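Local atomic coordinates of p-nitrophenyl phosphatase (Pho2) (PDB entry 3QGM), a protein that probably hydrolyses phosphate monoesters as a metal-dependent phosphatase of the haloacid dehalogenase superfamily. Residues V93-T96 with G100-E103; R82-E87 with Y120-S125; R127-E132 with T166-G171. All blocks are in the same frame, centred on the assembly; numbering follows the deposited sequence.

Contact 1: V93-T96 with G100-E103; sequences VFTT and GLIE
Thr95 OG1 sits at the last residue of strand 92-95, under Leu101 of helix 99-107, and is gripped from two polar sides. As a hydroxyl it gives its proton to the backbone oxygen of Val122 on the adjoining strand, and it receives the backbone N-H of Gly97, two residues on, which makes an ST turn where the chain leaves the strand for the helix. Residues 100-103 offer this oxygen carbon rather than a polar group: Leu101 CD2 lies 3.4 Å from Thr95 OG1, with Leu101 CG behind it at 4.1 Å from the same OG1. The two side chains run alongside each other in opposite directions, so the leucine branch lies over the hydroxyl as a lid. The threonine torsion sets this division of labour. With OG1 trans to the backbone N (chi1 -173°), the hydroxyl is turned to its partners on the strand and the turn, while the methyl takes the place between N and the carbonyl carbon. That methyl does the second part of the work: Thr95 CG2 meets Ile102 CG1 at 3.8 Å, crossing the isoleucine stem at a slant. The strand and helix backbones come no nearer than 7.4 Å, from Thr95 CA to Ile102 CA, and 112 Å² is buried between the segments. Leu105, one turn further along the helix, packs on both Val93 and Thr95, and Leu101 also reaches Val122. The contact thus joins the first strand and the helix of the beta-alpha-beta unit that runs on into strand 111-112. Its chemistry implies that one small residue serves two ends: the polar group of Thr95 is buried but satisfied by backbone, and what is left for the helix is purely van der Waals contact.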
ATOM      1  N   VAL A  93      22.595   3.844  -2.293  1.00 27.42           N
ATOM      2  CA  VAL A  93      21.328   3.211  -2.061  1.00 26.64           C
ATOM      3  C   VAL A  93      20.581   3.857  -0.884  1.00 26.83           C
ATOM      4  O   VAL A  93      21.194   4.317   0.101  1.00 27.38           O
ATOM      5  CB  VAL A  93      21.496   1.676  -1.805  1.00 26.99           C
ATOM      6  CG1 VAL A  93      22.288   1.014  -2.911  1.00 27.12           C
ATOM      7  CG2 VAL A  93      22.178   1.385  -0.465  1.00 27.34           C
ATOM      8  N   PHE A  94      19.256   3.896  -1.018  1.00 25.90           N
ATOM      9  CA  PHE A  94      18.321   4.225   0.059  1.00 25.13           C
ATOM     10  C   PHE A  94      17.397   3.021   0.200  1.00 24.52           C
ATOM     11  O   PHE A  94      16.904   2.466  -0.804  1.00 24.22           O
ATOM     12  CB  PHE A  94      17.538   5.489  -0.250  1.00 26.56           C
ATOM     13  CG  PHE A  94      16.372   5.702   0.673  1.00 27.18           C
ATOM     14  CD1 PHE A  94      16.557   6.267   1.910  1.00 30.92           C
ATOM     15  CD2 PHE A  94      15.123   5.256   0.329  1.00 25.97           C
ATOM     16  CE1 PHE A  94      15.503   6.438   2.771  1.00 30.47           C
ATOM     17  CE2 PHE A  94      14.062   5.393   1.187  1.00 29.08           C
ATOM     18  CZ  PHE A  94      14.259   5.991   2.429  1.00 30.10           C
ATOM     19  N   THR A  95      17.236   2.571   1.430  1.00 24.64           N
ATOM     20  CA  THR A  95      16.392   1.425   1.740  1.00 25.21           C
ATOM     21  C   THR A  95      15.294   1.722   2.779  1.00 24.89           C
ATOM     22  O   THR A  95      15.485   2.555   3.666  1.00 25.75           O
ATOM     23  CB  THR A  95      17.223   0.255   2.196  1.00 24.06           C
ATOM     24  OG1 THR A  95      16.383  -0.876   2.316  1.00 22.96           O
ATOM     25  CG2 THR A  95      17.919   0.579   3.585  1.00 24.12           C
ATOM     26  N   THR A  96      14.153   1.036   2.641  1.00 24.12           N
ATOM     27  CA  THR A  96      13.071   1.091   3.615  1.00 23.44           C
ATOM     28  C   THR A  96      13.277   0.008   4.691  1.00 24.72           C
ATOM     29  O   THR A  96      12.513  -0.082   5.644  1.00 23.48           O
ATOM     30  CB  THR A  96      11.692   0.835   2.973  1.00 24.02           C
ATOM     31  OG1 THR A  96      11.676  -0.461   2.356  1.00 22.74           O
ATOM     32  CG2 THR A  96      11.355   1.882   1.916  1.00 23.23           C
ATOM     33  N   GLY A 100      19.309  -5.837   9.160  1.00 24.99           N
ATOM     34  CA  GLY A 100      19.941  -6.929   8.464  1.00 25.02           C
ATOM     35  C   GLY A 100      20.052  -6.704   6.973  1.00 24.43           C
ATOM     36  O   GLY A 100      21.005  -7.182   6.347  1.00 23.60           O
ATOM     37  N   LEU A 101      19.097  -5.977   6.379  1.00 23.00           N
ATOM     38  CA  LEU A 101      19.242  -5.598   4.989  1.00 22.57           C
ATOM     39  C   LEU A 101      20.332  -4.547   4.804  1.00 24.13           C
ATOM     40  O   LEU A 101      21.201  -4.681   3.914  1.00 24.34           O
ATOM     41  CB  LEU A 101      17.937  -5.108   4.424  1.00 21.82           C
ATOM     42  CG  LEU A 101      17.970  -4.629   2.986  1.00 21.76           C
ATOM     43  CD1 LEU A 101      18.568  -5.665   2.004  1.00 20.51           C
ATOM     44  CD2 LEU A 101      16.524  -4.243   2.564  1.00 19.34           C
ATOM     45  N   ILE A 102      20.313  -3.540   5.672  1.00 24.63           N
ATOM     46  CA  ILE A 102      21.298  -2.463   5.644  1.00 25.12           C
ATOM     47  C   ILE A 102      22.692  -3.087   5.771  1.00 24.92           C
ATOM     48  O   ILE A 102      23.609  -2.707   5.081  1.00 25.44           O
ATOM     49  CB  ILE A 102      21.060  -1.497   6.806  1.00 25.27           C
ATOM     50  CG1 ILE A 102      19.708  -0.738   6.637  1.00 27.61           C
ATOM     51  CG2 ILE A 102      22.223  -0.545   6.941  1.00 24.79           C
ATOM     52  CD1 ILE A 102      19.336   0.107   7.829  1.00 27.75           C
ATOM     53  N   GLU A 103      22.823  -4.025   6.701  1.00 25.75           N
ATOM     54  CA  GLU A 103      24.082  -4.742   6.903  1.00 26.55           C
ATOM     55  C   GLU A 103      24.580  -5.358   5.602  1.00 26.95           C
ATOM     56  O   GLU A 103      25.763  -5.213   5.282  1.00 25.08           O
ATOM     57  CB  GLU A 103      23.958  -5.819   7.973  1.00 26.35           C
ATOM     58  CG  GLU A 103      25.295  -6.370   8.441  1.00 29.63           C
ATOM     59  CD  GLU A 103      25.426  -6.515   9.937  1.00 29.80           C
ATOM     60  OE1 GLU A 103      24.476  -6.906  10.637  1.00 33.00           O
ATOM     61  OE2 GLU A 103      26.510  -6.192  10.407  1.00 35.17           O
TER

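Contact 2: R82-E87 with Y120-S125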
ATOM      1  N   ARG A  82      24.117  -8.095  -3.263  1.00 27.61           N
ATOM      2  CA  ARG A  82      25.069  -8.531  -4.296  1.00 28.74           C
ATOM      3  C   ARG A  82      24.591  -8.283  -5.742  1.00 29.01           C
ATOM      4  O   ARG A  82      25.394  -7.918  -6.598  1.00 28.74           O
ATOM      5  CB  ARG A  82      25.394 -10.016  -4.118  1.00 30.71           C
ATOM      6  CG  ARG A  82      26.010 -10.323  -2.787  1.00 32.69           C
ATOM      7  CD  ARG A  82      27.376  -9.730  -2.534  1.00 36.30           C
ATOM      8  NE  ARG A  82      27.655  -9.770  -1.086  1.00 40.05           N
ATOM      9  CZ  ARG A  82      28.860  -9.706  -0.519  1.00 44.23           C
ATOM     10  NH1 ARG A  82      29.982  -9.635  -1.269  1.00 43.84           N
ATOM     11  NH2 ARG A  82      28.946  -9.755   0.819  1.00 42.82           N
ATOM     12  N   PHE A  83      23.301  -8.461  -5.999  1.00 27.18           N
ATOM     13  CA  PHE A  83      22.719  -8.085  -7.280  1.00 28.07           C
ATOM     14  C   PHE A  83      23.036  -6.602  -7.621  1.00 27.99           C
ATOM     15  O   PHE A  83      23.445  -6.266  -8.710  1.00 28.27           O
ATOM     16  CB  PHE A  83      21.190  -8.361  -7.279  1.00 28.53           C
ATOM     17  CG  PHE A  83      20.517  -7.983  -8.558  1.00 29.14           C
ATOM     18  CD1 PHE A  83      20.331  -8.918  -9.563  1.00 34.47           C
ATOM     19  CD2 PHE A  83      20.136  -6.669  -8.792  1.00 29.74           C
ATOM     20  CE1 PHE A  83      19.755  -8.535 -10.805  1.00 33.39           C
ATOM     21  CE2 PHE A  83      19.553  -6.281  -9.991  1.00 30.62           C
ATOM     22  CZ  PHE A  83      19.378  -7.210 -11.009  1.00 32.27           C
ATOM     23  N   ILE A  84      22.837  -5.700  -6.680  1.00 27.17           N
ATOM     24  CA  ILE A  84      23.095  -4.309  -6.946  1.00 26.77           C
ATOM     25  C   ILE A  84      24.585  -4.018  -7.183  1.00 28.19           C
ATOM     26  O   ILE A  84      24.958  -3.272  -8.095  1.00 27.87           O
ATOM     27  CB  ILE A  84      22.523  -3.448  -5.817  1.00 25.34           C
ATOM     28  CG1 ILE A  84      21.003  -3.697  -5.748  1.00 25.34           C
ATOM     29  CG2 ILE A  84      22.866  -1.997  -6.051  1.00 23.66           C
ATOM     30  CD1 ILE A  84      20.207  -2.952  -4.640  1.00 20.11           C
ATOM     31  N   ALA A  85      25.401  -4.573  -6.308  1.00 29.44           N
ATOM     32  CA  ALA A  85      26.836  -4.338  -6.283  1.00 30.31           C
ATOM     33  C   ALA A  85      27.489  -4.784  -7.602  1.00 31.49           C
ATOM     34  O   ALA A  85      28.414  -4.117  -8.129  1.00 32.32           O
ATOM     35  CB  ALA A  85      27.417  -5.100  -5.121  1.00 30.00           C
ATOM     36  N   ARG A  86      27.030  -5.922  -8.119  1.00 32.41           N
ATOM     37  CA  ARG A  86      27.491  -6.417  -9.421  1.00 34.01           C
ATOM     38  C   ARG A  86      27.113  -5.476 -10.538  1.00 34.35           C
ATOM     39  O   ARG A  86      27.896  -5.199 -11.426  1.00 33.83           O
ATOM     40  CB  ARG A  86      26.894  -7.767  -9.714  1.00 34.10           C
ATOM     41  CG  ARG A  86      27.538  -8.795  -8.895  1.00 36.35           C
ATOM     42  CD  ARG A  86      26.847 -10.065  -9.061  1.00 39.38           C
ATOM     43  NE  ARG A  86      27.214 -10.994  -8.012  1.00 40.11           N
ATOM     44  CZ  ARG A  86      26.563 -12.124  -7.790  1.00 43.85           C
ATOM     45  NH1 ARG A  86      25.502 -12.439  -8.533  1.00 43.84           N
ATOM     46  NH2 ARG A  86      26.972 -12.937  -6.827  1.00 45.73           N
ATOM     47  N   GLU A  87      25.882  -4.989 -10.471  1.00 33.89           N
ATOM     48  CA  GLU A  87      25.396  -4.042 -11.434  1.00 34.58           C
ATOM     49  C   GLU A  87      26.141  -2.713 -11.362  1.00 33.86           C
ATOM     50  O   GLU A  87      26.391  -2.091 -12.374  1.00 32.91           O
ATOM     51  CB  GLU A  87      23.904  -3.770 -11.146  1.00 34.29           C
ATOM     52  CG  GLU A  87      23.059  -3.950 -12.305  1.00 36.84           C
ATOM     53  CD  GLU A  87      21.599  -3.698 -12.007  1.00 38.43           C
ATOM     54  OE1 GLU A  87      21.250  -2.724 -11.311  1.00 35.68           O
ATOM     55  OE2 GLU A  87      20.813  -4.486 -12.530  1.00 40.48           O
ATOM     56  N   TYR A 120      19.694   3.917  -6.151  1.00 29.36           N
ATOM     57  CA  TYR A 120      18.813   2.761  -6.029  1.00 27.37           C
ATOM     58  C   TYR A 120      17.869   2.942  -4.848  1.00 26.55           C
ATOM     59  O   TYR A 120      18.294   3.361  -3.748  1.00 26.27           O
ATOM     60  CB  TYR A 120      19.607   1.473  -5.804  1.00 27.75           C
ATOM     61  CG  TYR A 120      20.321   0.884  -7.020  1.00 28.35           C
ATOM     62  CD1 TYR A 120      21.481   1.469  -7.527  1.00 28.99           C
ATOM     63  CD2 TYR A 120      19.820  -0.266  -7.667  1.00 32.04           C
ATOM     64  CE1 TYR A 120      22.121   0.932  -8.665  1.00 30.07           C
ATOM     65  CE2 TYR A 120      20.455  -0.800  -8.808  1.00 32.15           C
ATOM     66  CZ  TYR A 120      21.608  -0.195  -9.276  1.00 32.31           C
ATOM     67  OH  TYR A 120      22.246  -0.737 -10.342  1.00 30.93           O
ATOM     68  N   LEU A 121      16.607   2.586  -5.083  1.00 25.01           N
ATOM     69  CA  LEU A 121      15.643   2.383  -4.042  1.00 24.92           C
ATOM     70  C   LEU A 121      15.555   0.888  -3.762  1.00 24.27           C
ATOM     71  O   LEU A 121      15.265   0.113  -4.655  1.00 26.39           O
ATOM     72  CB  LEU A 121      14.257   2.960  -4.487  1.00 25.91           C
ATOM     73  CG  LEU A 121      13.023   2.614  -3.637  1.00 25.83           C
ATOM     74  CD1 LEU A 121      13.219   3.078  -2.159  1.00 24.03           C
ATOM     75  CD2 LEU A 121      11.676   3.192  -4.330  1.00 22.05           C
ATOM     76  N   VAL A 122      15.785   0.497  -2.514  1.00 24.13           N
ATOM     77  CA  VAL A 122      15.785  -0.882  -2.076  1.00 24.67           C
ATOM     78  C   VAL A 122      14.663  -1.077  -1.044  1.00 24.35           C
ATOM     79  O   VAL A 122      14.669  -0.495   0.027  1.00 23.35           O
ATOM     80  CB  VAL A 122      17.168  -1.269  -1.492  1.00 25.46           C
ATOM     81  CG1 VAL A 122      17.241  -2.738  -1.156  1.00 22.91           C
ATOM     82  CG2 VAL A 122      18.260  -0.899  -2.499  1.00 23.88           C
ATOM     83  N   VAL A 123      13.643  -1.824  -1.434  1.00 23.96           N
ATOM     84  CA  VAL A 123      12.463  -1.951  -0.615  1.00 23.21           C
ATOM     85  C   VAL A 123      12.554  -3.290   0.066  1.00 22.41           C
ATOM     86  O   VAL A 123      12.672  -4.294  -0.579  1.00 24.23           O
ATOM     87  CB  VAL A 123      11.196  -1.850  -1.495  1.00 23.14           C
ATOM     88  CG1 VAL A 123      10.031  -2.489  -0.794  1.00 23.07           C
ATOM     89  CG2 VAL A 123      10.899  -0.371  -1.859  1.00 22.38           C
ATOM     90  N   GLY A 124      12.591  -3.288   1.381  1.00 22.61           N
ATOM     91  CA  GLY A 124      12.459  -4.484   2.189  1.00 22.28           C
ATOM     92  C   GLY A 124      11.484  -4.150   3.333  1.00 23.26           C
ATOM     93  O   GLY A 124      11.292  -2.976   3.676  1.00 20.81           O
ATOM     94  N   SER A 125      10.878  -5.189   3.905  1.00 22.96           N
ATOM     95  CA  SER A 125       9.992  -5.032   5.027  0.60 24.27           C
ATOM     96  C   SER A 125      10.649  -4.323   6.191  1.00 24.99           C
ATOM     97  O   SER A 125      11.860  -4.481   6.400  1.00 26.98           O
ATOM     98  CB  SER A 125       9.514  -6.386   5.512  0.60 24.21           C
ATOM     99  OG  SER A 125       8.389  -6.187   6.315  0.60 24.10           O
TER
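In Ile84, CG1 lies trans to the carbonyl carbon and CG2 trans to the backbone N, which sets that methyl over the Tyr120 ring; in Tyr120, CG is likewise trans to the carbonyl carbon, and the ring is carried out from the strand beneath the methyl. The result is a CH-pi contact, Ile84 CG2 standing 3.7 Å from the centroid of the Tyr120 ring and only 4° off its normal, over the middle of one face. The other branch of the isoleucine reaches further down the strand, where Ile84 CD1 closes on Val122 CG2 at 3.5 Å. Glu87 OE1 lies at the ring edge, near its plane, and accepts the Tyr120 hydroxyl; the modelled separation of 2.4 Å between Tyr120 OH and Glu87 OE1 is very short, and its exact value is doubtful. The carboxylate is twisted 32° from the ring plane, and its other oxygen, Glu87 OE2, forms a salt bridge with Arg146. A phenylalanine in place of Tyr120 would probably leave Glu87 OE1 without this donor and the carboxylate less firmly fixed in its rotation. The local axes of helix 82-87 and strand 120-123 are nearly antiparallel, at 168°, and pass 11.3 Å apart, as in the helix-on-sheet packing of alpha/beta folds. Strand 120-123 is central in its parallel sheet, between strands 92-95 and 146-149; helix 76-87 covers the face that presents Tyr120 and Val122, Ile148 of strand 146-149 also touching Ile84, while Leu121 and Val123 point to the opposite face, where helix 167-177 packs on Val123.

Contact 3: R127-E132 with T166-G171; sequences RKINFE and TGMIIG
Ile129 and Ile169 meet tip to tip, CD1 to CD1 at 4.0 Å, and this single touch is the tight part of the contact. Ile129 gets there by placing CG1 trans to its backbone N (chi1 -169°), so that CD1 is carried inward from the loop before helix 131-143. Its CG2 only grazes the terminal CE of Met168, here selenomethionine, at 4.4 Å. With 9.1 Å between the CA atoms of Ile129 and Ile169, side-chain ends alone bridge the segments, burying about 100 Å². On the outer side, Lys128 of the loop and Glu132 of the helix are exposed and do not touch 166-171; Glu132 pairs with Lys136 of its own helix. Asn130 is the N-cap, its OD1 accepting the backbone N-H of Leu133. The second subunit packs close by, its Met134 on Met168, its Phe131 on Arg127 and its Trp175 on Ile170, so both segments adjoin the dimer interface. In helix 167-177, Ile169 rests on Val123 of strand 120-123 and on Thr96, and Ile129 joins that helix to the start of helix 131-143.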
ATOM      1  N   ARG A 127       9.486  -3.419  10.373  1.00 26.57           N
ATOM      2  CA  ARG A 127       8.569  -3.402  11.488  0.60 28.52           C
ATOM      3  C   ARG A 127       8.479  -1.979  12.073  1.00 28.39           C
ATOM      4  O   ARG A 127       7.569  -1.652  12.791  1.00 29.96           O
ATOM      5  CB  ARG A 127       9.061  -4.426  12.546  0.60 30.30           C
ATOM      6  CG  ARG A 127       8.000  -4.928  13.520  0.60 34.71           C
ATOM      7  CD  ARG A 127       8.561  -6.054  14.415  0.60 39.58           C
ATOM      8  NE  ARG A 127       9.763  -5.646  15.140  0.60 43.75           N
ATOM      9  CZ  ARG A 127       9.780  -4.849  16.204  0.60 47.02           C
ATOM     10  NH1 ARG A 127       8.645  -4.339  16.693  0.60 48.30           N
ATOM     11  NH2 ARG A 127      10.948  -4.545  16.776  0.60 47.82           N
ATOM     12  N   LYS A 128       9.443  -1.130  11.730  1.00 28.08           N
ATOM     13  CA  LYS A 128       9.481   0.259  12.142  1.00 29.23           C
ATOM     14  C   LYS A 128       9.029   1.204  11.021  1.00 27.81           C
ATOM     15  O   LYS A 128       9.307   2.417  11.063  1.00 27.25           O
ATOM     16  CB  LYS A 128      10.878   0.618  12.651  1.00 30.45           C
ATOM     17  CG  LYS A 128      11.176   0.041  14.024  1.00 34.27           C
ATOM     18  CD  LYS A 128      12.574   0.499  14.589  1.00 39.42           C
ATOM     19  CE  LYS A 128      12.803   0.059  16.093  1.00 43.71           C
ATOM     20  NZ  LYS A 128      13.785  -1.088  16.283  1.00 44.13           N
ATOM     21  N   ILE A 129       8.309   0.657  10.034  1.00 26.31           N
ATOM     22  CA  ILE A 129       7.824   1.475   8.932  1.00 26.08           C
ATOM     23  C   ILE A 129       6.927   2.573   9.509  1.00 26.76           C
ATOM     24  O   ILE A 129       6.144   2.358  10.452  1.00 28.08           O
ATOM     25  CB  ILE A 129       7.087   0.607   7.825  1.00 25.72           C
ATOM     26  CG1 ILE A 129       6.814   1.419   6.557  1.00 26.79           C
ATOM     27  CG2 ILE A 129       5.792   0.072   8.306  1.00 25.05           C
ATOM     28  CD1 ILE A 129       8.016   1.778   5.792  1.00 25.94           C
ATOM     29  N   ASN A 130       7.046   3.758   8.954  1.00 27.33           N
ATOM     30  CA  ASN A 130       6.251   4.899   9.424  1.00 27.75           C
ATOM     31  C   ASN A 130       6.004   5.897   8.310  1.00 27.05           C
ATOM     32  O   ASN A 130       6.465   5.687   7.182  1.00 26.87           O
ATOM     33  CB  ASN A 130       6.912   5.561  10.646  1.00 27.52           C
ATOM     34  CG  ASN A 130       8.262   6.188  10.340  1.00 29.79           C
ATOM     35  OD1 ASN A 130       8.646   6.372   9.192  1.00 27.56           O
ATOM     36  ND2 ASN A 130       9.006   6.498  11.403  1.00 29.92           N
ATOM     37  N   PHE A 131       5.290   6.972   8.596  1.00 27.76           N
ATOM     38  CA  PHE A 131       4.931   7.927   7.536  1.00 28.75           C
ATOM     39  C   PHE A 131       6.170   8.555   6.882  1.00 29.27           C
ATOM     40  O   PHE A 131       6.256   8.693   5.643  1.00 28.93           O
ATOM     41  CB  PHE A 131       4.030   9.004   8.103  1.00 30.70           C
ATOM     42  CG  PHE A 131       3.311   9.828   7.068  1.00 29.47           C
ATOM     43  CD1 PHE A 131       2.220   9.306   6.373  1.00 32.14           C
ATOM     44  CD2 PHE A 131       3.663  11.131   6.854  1.00 28.57           C
ATOM     45  CE1 PHE A 131       1.498  10.098   5.446  1.00 30.97           C
ATOM     46  CE2 PHE A 131       2.981  11.904   5.939  1.00 29.95           C
ATOM     47  CZ  PHE A 131       1.879  11.380   5.231  1.00 30.84           C
ATOM     48  N   GLU A 132       7.151   8.909   7.703  1.00 29.76           N
ATOM     49  CA  GLU A 132       8.357   9.570   7.195  1.00 29.95           C
ATOM     50  C   GLU A 132       9.080   8.635   6.253  1.00 28.47           C
ATOM     51  O   GLU A 132       9.446   9.034   5.148  1.00 27.54           O
ATOM     52  CB  GLU A 132       9.298  10.024   8.331  1.00 31.89           C
ATOM     53  CG  GLU A 132      10.759  10.256   7.846  1.00 35.76           C
ATOM     54  CD  GLU A 132      11.662  10.994   8.856  1.00 41.18           C
ATOM     55  OE1 GLU A 132      11.745  10.579  10.040  1.00 42.13           O
ATOM     56  OE2 GLU A 132      12.287  11.998   8.430  1.00 44.74           O
ATOM     57  N   THR A 166       6.781  -7.511   2.801  1.00 24.12           N
ATOM     58  CA  THR A 166       7.404  -6.516   1.976  1.00 24.62           C
ATOM     59  C   THR A 166       6.466  -6.012   0.878  1.00 25.74           C
ATOM     60  O   THR A 166       6.561  -4.858   0.440  1.00 24.62           O
ATOM     61  CB  THR A 166       8.660  -7.111   1.331  1.00 24.09           C
ATOM     62  OG1 THR A 166       9.554  -7.525   2.377  1.00 24.73           O
ATOM     63  CG2 THR A 166       9.311  -6.069   0.397  1.00 23.23           C
ATOM     64  N   GLY A 167       5.536  -6.871   0.468  1.00 26.00           N
ATOM     65  CA  GLY A 167       4.573  -6.511  -0.567  1.00 26.75           C
ATOM     66  C   GLY A 167       3.658  -5.371  -0.165  1.00 26.57           C
ATOM     67  O   GLY A 167       3.045  -4.707  -1.002  1.00 25.18           O
HETATM   68  N   MSE A 168       3.569  -5.123   1.129  1.00 26.43           N
HETATM   69  CA  MSE A 168       2.840  -3.983   1.569  1.00 26.33           C
HETATM   70  C   MSE A 168       3.421  -2.672   1.025  1.00 25.93           C
HETATM   71  O   MSE A 168       2.653  -1.774   0.585  1.00 24.68           O
HETATM   72  CB  MSE A 168       2.781  -3.909   3.067  1.00 27.37           C
HETATM   73  CG  MSE A 168       1.746  -2.919   3.465  1.00 30.06           C
HETATM   74 SE   MSE A 168       2.637  -1.299   3.839  0.60 34.70          SE
HETATM   75  CE  MSE A 168       2.775  -1.886   5.697  1.00 26.60           C
ATOM     76  N   ILE A 169       4.747  -2.554   1.080  1.00 24.26           N
ATOM     77  CA  ILE A 169       5.421  -1.338   0.640  1.00 23.57           C
ATOM     78  C   ILE A 169       5.330  -1.321  -0.902  1.00 23.66           C
ATOM     79  O   ILE A 169       4.996  -0.321  -1.505  1.00 22.44           O
ATOM     80  CB  ILE A 169       6.891  -1.240   1.132  1.00 23.80           C
ATOM     81  CG1 ILE A 169       6.937  -1.174   2.677  1.00 25.75           C
ATOM     82  CG2 ILE A 169       7.555  -0.025   0.515  1.00 21.04           C
ATOM     83  CD1 ILE A 169       8.295  -1.372   3.286  1.00 23.36           C
ATOM     84  N   ILE A 170       5.513  -2.465  -1.541  1.00 23.37           N
ATOM     85  CA  ILE A 170       5.340  -2.522  -2.988  1.00 21.67           C
ATOM     86  C   ILE A 170       3.981  -2.067  -3.453  1.00 22.31           C
ATOM     87  O   ILE A 170       3.865  -1.348  -4.443  1.00 22.13           O
ATOM     88  CB  ILE A 170       5.641  -3.929  -3.555  1.00 22.33           C
ATOM     89  CG1 ILE A 170       7.107  -4.281  -3.302  1.00 21.55           C
ATOM     90  CG2 ILE A 170       5.338  -3.971  -5.065  1.00 20.88           C
ATOM     91  CD1 ILE A 170       7.423  -5.803  -3.270  1.00 22.94           C
ATOM     92  N   GLY A 171       2.951  -2.537  -2.772  1.00 20.72           N
ATOM     93  CA  GLY A 171       1.599  -2.194  -3.105  1.00 23.34           C
ATOM     94  C   GLY A 171       1.305  -0.722  -2.880  1.00 22.70           C
ATOM     95  O   GLY A 171       0.650  -0.068  -3.714  1.00 24.02           O
TER

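All three contacts belong to the part of the chain built on the parallel sheet ordered 111-112, 92-95, 120-123, 146-149, 183-184, away from the calcium site, consistent with the cap domain of UmpH-like phosphatases. Contact 1 is nested within the chain loop closed by contact 2; contact 3 follows in series. Centres of contacts 1 and 2 lie about 8 Å apart, joined through neighbouring strands 92-95 and 120-123, with helices 76-87 and 99-107 on one face. Contact 3, about 13 Å from the centre of contact 1 and 17 Å from that of contact 2, brings in helices 131-143 and 167-177. The sheet is thus packed by helices on both faces, the second adjoining the other subunit.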